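Local coordinates for protein glycogen synthase (Cyanobacterium sp. CLg1, PDB 6GNF) that is a bacterial glycogen synthase of the starch synthase family, with a two-domain GT-B fold that holds adenosine-5'-diphosphate and a glycan in its interdomain cleft, at residues A276-S281 with A453-L458; L359-G364 with P474-P479. All coordinates share one frame; numbering follows the deposited sequence.

Contact 1: A276-S281 with A453-L458; sequences AHEVTS and APVGGL
Glu278, on helix 273-281, reaches Gly456 and Val455 across the cleft between the two Rossmann-like domains of a GT-B fold. Its helix follows strand 267-270 of the N-terminal sheet, whereas 453-458 is the loop that leaves strand 449-452 of the C-terminal parallel sheet and enters helix 457-461. In the narrow close part, one carboxylate lies against the peptide joining Val455 to Gly456, and the chain beyond CG is extended (chi2 171°) and spans the gap between the nearest CA atoms, those of Glu278 and Gly456, 7.0 Å apart. OE1 of Glu278 sits 3.3 Å from CA of Gly456, and OE2 of Glu278 comes within 4.0 Å of CB of Val455. Gly456 is further tied to the N-terminal domain through its carbonyl, which accepts from Asn274 on the same helix. The outer turn of the helix is looser: exposed His277 and Ser281 leave the loop untouched, and Thr280 OG1 turns back to the carbonyl of Ala276. Gly456 N donates to OE2 of Glu278 at 2.9 Å, nearly straight at 171°, arriving on the syn side but 35° out of the carboxylate plane.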
loop_
_atom_site.group_PDB
_atom_site.type_symbol
_atom_site.label_atom_id
_atom_site.label_comp_id
_atom_site.label_asym_id
_atom_site.label_seq_id
_atom_site.Cartn_x
_atom_site.Cartn_y
_atom_site.Cartn_z
ATOM N N ALA A 276 2.196 -0.597 14.244
ATOM C CA ALA A 276 1.343 0.110 15.206
ATOM C C ALA A 276 2.185 0.569 16.393
ATOM O O ALA A 276 2.069 1.702 16.857
ATOM C CB ALA A 276 0.216 -0.797 15.681
ATOM N N HIS A 277 3.035 -0.339 16.862
ATOM C CA HIS A 277 3.988 -0.062 17.922
ATOM C C HIS A 277 4.902 1.105 17.561
ATOM O O HIS A 277 5.145 1.969 18.386
ATOM C CB HIS A 277 4.819 -1.316 18.167
ATOM C CG HIS A 277 5.594 -1.284 19.435
ATOM N ND1 HIS A 277 6.567 -0.337 19.669
ATOM C CD2 HIS A 277 5.617 -2.120 20.501
ATOM C CE1 HIS A 277 7.125 -0.561 20.842
ATOM N NE2 HIS A 277 6.566 -1.636 21.368
ATOM N N GLU A 278 5.432 1.102 16.341
ATOM C CA GLU A 278 6.326 2.174 15.896
ATOM C C GLU A 278 5.615 3.510 15.870
ATOM O O GLU A 278 6.154 4.514 16.328
ATOM C CB GLU A 278 6.885 1.879 14.508
ATOM C CG GLU A 278 7.962 0.810 14.491
ATOM C CD GLU A 278 8.357 0.370 13.098
ATOM O OE1 GLU A 278 7.580 0.562 12.144
ATOM O OE2 GLU A 278 9.477 -0.168 12.982
ATOM N N VAL A 279 4.381 3.514 15.375
ATOM C CA VAL A 279 3.617 4.747 15.214
ATOM C C VAL A 279 3.331 5.405 16.561
ATOM O O VAL A 279 3.456 6.619 16.690
ATOM C CB VAL A 279 2.298 4.489 14.453
ATOM C CG1 VAL A 279 1.358 5.685 14.542
ATOM C CG2 VAL A 279 2.593 4.176 12.996
ATOM N N THR A 280 2.952 4.605 17.553
ATOM C CA THR A 280 2.561 5.148 18.855
ATOM C C THR A 280 3.757 5.434 19.768
ATOM O O THR A 280 3.582 6.009 20.838
ATOM C CB THR A 280 1.596 4.197 19.587
ATOM O OG1 THR A 280 2.171 2.893 19.645
ATOM C CG2 THR A 280 0.285 4.103 18.848
ATOM N N SER A 281 4.957 5.024 19.365
ATOM C CA SER A 281 6.126 5.090 20.250
ATOM C C SER A 281 7.022 6.312 20.113
ATOM O O SER A 281 7.772 6.594 21.038
ATOM C CB SER A 281 7.005 3.863 20.062
ATOM O OG SER A 281 6.336 2.677 20.446
ATOM N N ALA A 453 14.792 -5.243 5.807
ATOM C CA ALA A 453 15.105 -4.281 6.853
ATOM C C ALA A 453 14.278 -4.584 8.105
ATOM O O ALA A 453 13.128 -5.012 8.002
ATOM C CB ALA A 453 14.824 -2.866 6.379
ATOM N N PRO A 454 14.853 -4.339 9.290
ATOM C CA PRO A 454 14.163 -4.606 10.548
ATOM C C PRO A 454 13.215 -3.473 10.933
ATOM O O PRO A 454 13.420 -2.809 11.938
ATOM C CB PRO A 454 15.326 -4.711 11.539
ATOM C CG PRO A 454 16.321 -3.722 11.023
ATOM C CD PRO A 454 16.199 -3.768 9.518
ATOM N N VAL A 455 12.166 -3.264 10.145
ATOM C CA VAL A 455 11.200 -2.191 10.410
ATOM C C VAL A 455 9.780 -2.650 10.112
ATOM O O VAL A 455 9.558 -3.487 9.237
ATOM C CB VAL A 455 11.522 -0.916 9.597
ATOM C CG1 VAL A 455 12.863 -0.324 10.023
ATOM C CG2 VAL A 455 11.526 -1.204 8.096
ATOM N N GLY A 456 8.831 -2.111 10.871
ATOM C CA GLY A 456 7.405 -2.341 10.641
ATOM C C GLY A 456 7.044 -3.806 10.521
ATOM O O GLY A 456 7.562 -4.637 11.263
ATOM N N GLY A 457 6.168 -4.124 9.578
ATOM C CA GLY A 457 5.662 -5.480 9.413
ATOM C C GLY A 457 6.642 -6.485 8.844
ATOM O O GLY A 457 6.356 -7.684 8.827
ATOM N N LEU A 458 7.809 -6.021 8.400
ATOM C CA LEU A 458 8.861 -6.935 7.961
ATOM C C LEU A 458 9.373 -7.750 9.145
ATOM O O LEU A 458 9.718 -8.922 8.997
ATOM C CB LEU A 458 10.007 -6.177 7.293
ATOM C CG LEU A 458 9.638 -5.402 6.023
ATOM C CD1 LEU A 458 10.807 -4.542 5.552
ATOM C CD2 LEU A 458 9.183 -6.338 4.920
#

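Contact 2: L359-G364 with P474-P479; sequences LENQKG and PMPKIP. With ADP (adenosine-5'-diphosphate), chain F; AC1 (4,6-dideoxy-4-{[(1S,4R,5S,6S)-4,5,6-trihydroxy-3-(hydroxymethyl)cyclohex-2-en-1-yl]amino}-alpha-D-glucopyranose), chain D.
Asn361 lays its amide beside the ring of Pro476 and the sulfur of Met475, and these three residues make up nearly all of the contact. The asparagine and the proline approach from opposite directions. OD1 of Asn361 lies 3.7 Å from CG of Pro476, while ND2 of Asn361 is 3.8 Å from CD of Pro476, so both ends of the amide rest near CG and CD of the proline. With CG anti to the backbone N (chi1 -178°), the Asn361 side chain extends from the 359-364 loop toward the proline. Met475 crosses it at about a right angle: bends at chi2 and chi3 bring SD to 3.9 Å from ND2 of Asn361, a van der Waals approach. No hydrogen bond spans the two segments, but Arg432 links them by donating to the carbonyls of Asn361 and Pro474. Both loops belong to the C-terminal Rossmann-like domain of the GT-B fold, one following strand 352-356 and the other strand 468-469. While Asn361 meets the surface loop, the next two residues serve the cleft. NE2 of Gln362 donates to O2B of AC1 at 3.0 Å, almost straight at 170°. NZ of Lys363 reaches the diphosphate of ADP, 2.8 Å from O3A and 2.9 Å from O1B, and also forms a salt bridge with Glu434. Gln362 N donates to OE2 of Glu360 from above the carboxylate plane.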
loop_
_atom_site.group_PDB
_atom_site.type_symbol
_atom_site.label_atom_id
_atom_site.label_comp_id
_atom_site.label_asym_id
_atom_site.label_seq_id
_atom_site.Cartn_x
_atom_site.Cartn_y
_atom_site.Cartn_z
ATOM N N LEU A 359 10.774 3.347 -6.783
ATOM C CA LEU A 359 12.107 3.938 -6.632
ATOM C C LEU A 359 12.011 5.233 -5.811
ATOM O O LEU A 359 12.243 6.330 -6.320
ATOM C CB LEU A 359 12.713 4.218 -8.002
ATOM C CG LEU A 359 12.853 3.012 -8.925
ATOM C CD1 LEU A 359 13.362 3.460 -10.283
ATOM C CD2 LEU A 359 13.783 1.976 -8.316
ATOM N N GLU A 360 11.654 5.078 -4.543
ATOM C CA GLU A 360 11.378 6.184 -3.645
ATOM C C GLU A 360 12.122 5.928 -2.329
ATOM O O GLU A 360 12.481 4.795 -2.026
ATOM C CB GLU A 360 9.862 6.279 -3.436
ATOM C CG GLU A 360 9.373 7.578 -2.746
ATOM C CD GLU A 360 8.756 7.374 -1.343
ATOM O OE1 GLU A 360 7.580 6.949 -1.221
ATOM O OE2 GLU A 360 9.472 7.648 -0.355
ATOM N N ASN A 361 12.333 6.988 -1.558
ATOM C CA ASN A 361 13.077 6.892 -0.301
ATOM C C ASN A 361 12.657 5.714 0.587
ATOM O O ASN A 361 13.497 5.021 1.151
ATOM C CB ASN A 361 12.944 8.192 0.496
ATOM C CG ASN A 361 13.748 8.165 1.787
ATOM O OD1 ASN A 361 14.983 8.131 1.764
ATOM N ND2 ASN A 361 13.061 8.132 2.916
ATOM N N GLN A 362 11.357 5.506 0.729
ATOM C CA GLN A 362 10.840 4.442 1.579
ATOM C C GLN A 362 11.486 3.078 1.335
ATOM O O GLN A 362 11.780 2.358 2.292
ATOM C CB GLN A 362 9.321 4.301 1.420
ATOM C CG GLN A 362 8.757 3.217 2.327
ATOM C CD GLN A 362 7.288 2.985 2.155
ATOM O OE1 GLN A 362 6.562 3.842 1.654
ATOM N NE2 GLN A 362 6.830 1.806 2.554
ATOM N N LYS A 363 11.692 2.726 0.062
ATOM C CA LYS A 363 12.086 1.361 -0.331
ATOM C C LYS A 363 13.589 1.103 -0.408
ATOM O O LYS A 363 14.010 -0.047 -0.484
ATOM C CB LYS A 363 11.448 1.005 -1.677
ATOM C CG LYS A 363 9.925 1.074 -1.693
ATOM C CD LYS A 363 9.295 -0.053 -0.895
ATOM C CE LYS A 363 7.788 0.115 -0.811
ATOM N NZ LYS A 363 7.132 -1.026 -0.107
ATOM N N GLY A 364 14.399 2.158 -0.392
ATOM C CA GLY A 364 15.850 2.005 -0.344
ATOM C C GLY A 364 16.501 1.490 -1.610
ATOM O O GLY A 364 17.590 0.915 -1.550
ATOM N N PRO A 474 19.219 3.859 7.656
ATOM C CA PRO A 474 18.908 5.129 8.311
ATOM C C PRO A 474 18.113 6.086 7.432
ATOM O O PRO A 474 18.319 6.130 6.220
ATOM C CB PRO A 474 20.284 5.703 8.651
ATOM C CG PRO A 474 21.228 5.062 7.695
ATOM C CD PRO A 474 20.645 3.739 7.299
ATOM N N MET A 475 17.200 6.826 8.060
ATOM C CA MET A 475 16.369 7.810 7.374
ATOM C C MET A 475 17.159 9.089 7.138
ATOM O O MET A 475 18.126 9.346 7.841
ATOM C CB MET A 475 15.134 8.140 8.224
ATOM C CG MET A 475 14.035 7.097 8.183
ATOM S SD MET A 475 13.009 7.236 6.701
ATOM C CE MET A 475 11.984 8.647 7.085
ATOM N N PRO A 476 16.710 9.924 6.184
ATOM C CA PRO A 476 17.288 11.268 6.054
ATOM C C PRO A 476 17.088 12.068 7.345
ATOM O O PRO A 476 16.086 11.855 8.026
ATOM C CB PRO A 476 16.486 11.896 4.897
ATOM C CG PRO A 476 15.766 10.771 4.228
ATOM C CD PRO A 476 15.566 9.726 5.278
ATOM N N LYS A 477 18.006 12.977 7.679
ATOM C CA LYS A 477 17.890 13.737 8.938
ATOM C C LYS A 477 16.592 14.539 9.047
ATOM O O LYS A 477 16.119 14.775 10.157
ATOM C CB LYS A 477 19.105 14.649 9.157
ATOM C CG LYS A 477 20.341 13.870 9.575
ATOM C CD LYS A 477 21.581 14.689 9.878
ATOM C CE LYS A 477 21.623 15.267 11.282
ATOM N NZ LYS A 477 21.493 14.295 12.401
ATOM N N ILE A 478 16.053 14.994 7.913
ATOM C CA ILE A 478 14.674 15.510 7.841
ATOM C C ILE A 478 14.018 15.050 6.540
ATOM O O ILE A 478 14.717 14.777 5.564
ATOM C CB ILE A 478 14.606 17.053 7.909
ATOM C CG1 ILE A 478 15.455 17.696 6.804
ATOM C CG2 ILE A 478 15.038 17.552 9.283
ATOM C CD1 ILE A 478 15.036 19.105 6.444
ATOM N N PRO A 479 12.675 14.959 6.517
ATOM C CA PRO A 479 12.009 14.608 5.256
ATOM C C PRO A 479 12.284 15.646 4.171
ATOM O O PRO A 479 12.719 16.760 4.488
ATOM C CB PRO A 479 10.519 14.578 5.628
ATOM C CG PRO A 479 10.411 15.361 6.891
ATOM C CD PRO A 479 11.712 15.165 7.612
HETATM P PB ADP F . 3.988 -0.384 -1.479
HETATM O O1B ADP F . 4.591 0.336 -0.300
HETATM O O2B ADP F . 2.527 -0.697 -1.306
HETATM O O3B ADP F . 4.372 0.210 -2.807
HETATM P PA ADP F . 4.045 -3.247 -1.145
HETATM O O1A ADP F . 3.053 -3.176 0.008
HETATM O O2A ADP F . 5.172 -4.271 -1.142
HETATM O O3A ADP F . 4.743 -1.810 -1.417
HETATM O "O5'" ADP F . 3.217 -3.443 -2.520
HETATM C "C5'" ADP F . 3.773 -3.081 -3.789
HETATM C "C4'" ADP F . 3.227 -4.051 -4.830
HETATM O "O4'" ADP F . 3.477 -3.606 -6.165
HETATM C "C3'" ADP F . 3.894 -5.404 -4.696
HETATM O "O3'" ADP F . 2.879 -6.404 -4.823
HETATM C "C2'" ADP F . 4.902 -5.449 -5.823
HETATM O "O2'" ADP F . 4.999 -6.788 -6.298
HETATM C "C1'" ADP F . 4.333 -4.507 -6.870
HETATM N N9 ADP F . 5.315 -3.685 -7.629
HETATM C C8 ADP F . 6.005 -2.620 -7.169
HETATM N N7 ADP F . 6.787 -2.080 -8.145
HETATM C C5 ADP F . 6.588 -2.802 -9.261
HETATM C C6 ADP F . 7.085 -2.789 -10.653
HETATM N N6 ADP F . 7.981 -1.871 -11.065
HETATM N N1 ADP F . 6.622 -3.728 -11.504
HETATM C C2 ADP F . 5.733 -4.662 -11.129
HETATM N N3 ADP F . 5.239 -4.728 -9.878
HETATM C C4 ADP F . 5.613 -3.848 -8.919
HETATM C C1 AC1 D . -0.533 4.894 -1.646
HETATM O O2 AC1 D . -1.781 5.475 0.364
HETATM C C2 AC1 D . -1.145 4.388 -0.339
HETATM C C4A AC1 D . 1.642 -1.599 2.885
HETATM C C3 AC1 D . -0.103 3.707 0.550
HETATM O O3 AC1 D . -0.807 3.115 1.646
HETATM C C4 AC1 D . 0.712 2.649 -0.228
HETATM N N4A AC1 D . 1.737 1.940 0.574
HETATM C C5 AC1 D . 1.327 3.364 -1.440
HETATM O O5 AC1 D . 0.282 3.889 -2.268
HETATM C C6 AC1 D . 2.179 2.451 -2.308
HETATM C C1B AC1 D . 1.488 1.180 1.801
HETATM C C2B AC1 D . 2.762 0.607 2.489
HETATM O O2B AC1 D . 3.981 1.052 1.901
HETATM C C3B AC1 D . 2.909 -0.898 2.493
HETATM O O3B AC1 D . 3.907 -1.267 3.444
HETATM O O4 AC1 D . 1.862 -2.992 2.645
HETATM C C5B AC1 D . 0.477 -1.093 2.074
HETATM C C7B AC1 D . 0.438 0.123 1.555
HETATM C C6B AC1 D . -0.704 -1.992 1.892
HETATM O O6B AC1 D . -1.192 -2.306 3.198
#

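Contact 1 is mostly buried and joins the two domains, whereas contact 2 lies at the surface and brings together two loops of the C-terminal domain. Their areas are almost equal, 94 and 93 Å², but the chemistry differs: a charged acceptor and a backbone donor bridge the cleft in contact 1, while contact 2 relies on van der Waals packing of an amide against proline and methionine. The loops 359-364 and 453-458 both emerge from the C-terminal parallel sheet. Glu434, the partner of Lys363, also bonds through its backbone to Gly457. The contacts do not touch; their centres are about 15 Å apart. Residues of 359-364 bind both AC1 and ADP directly, whereas Gly456 lies farther from AC1.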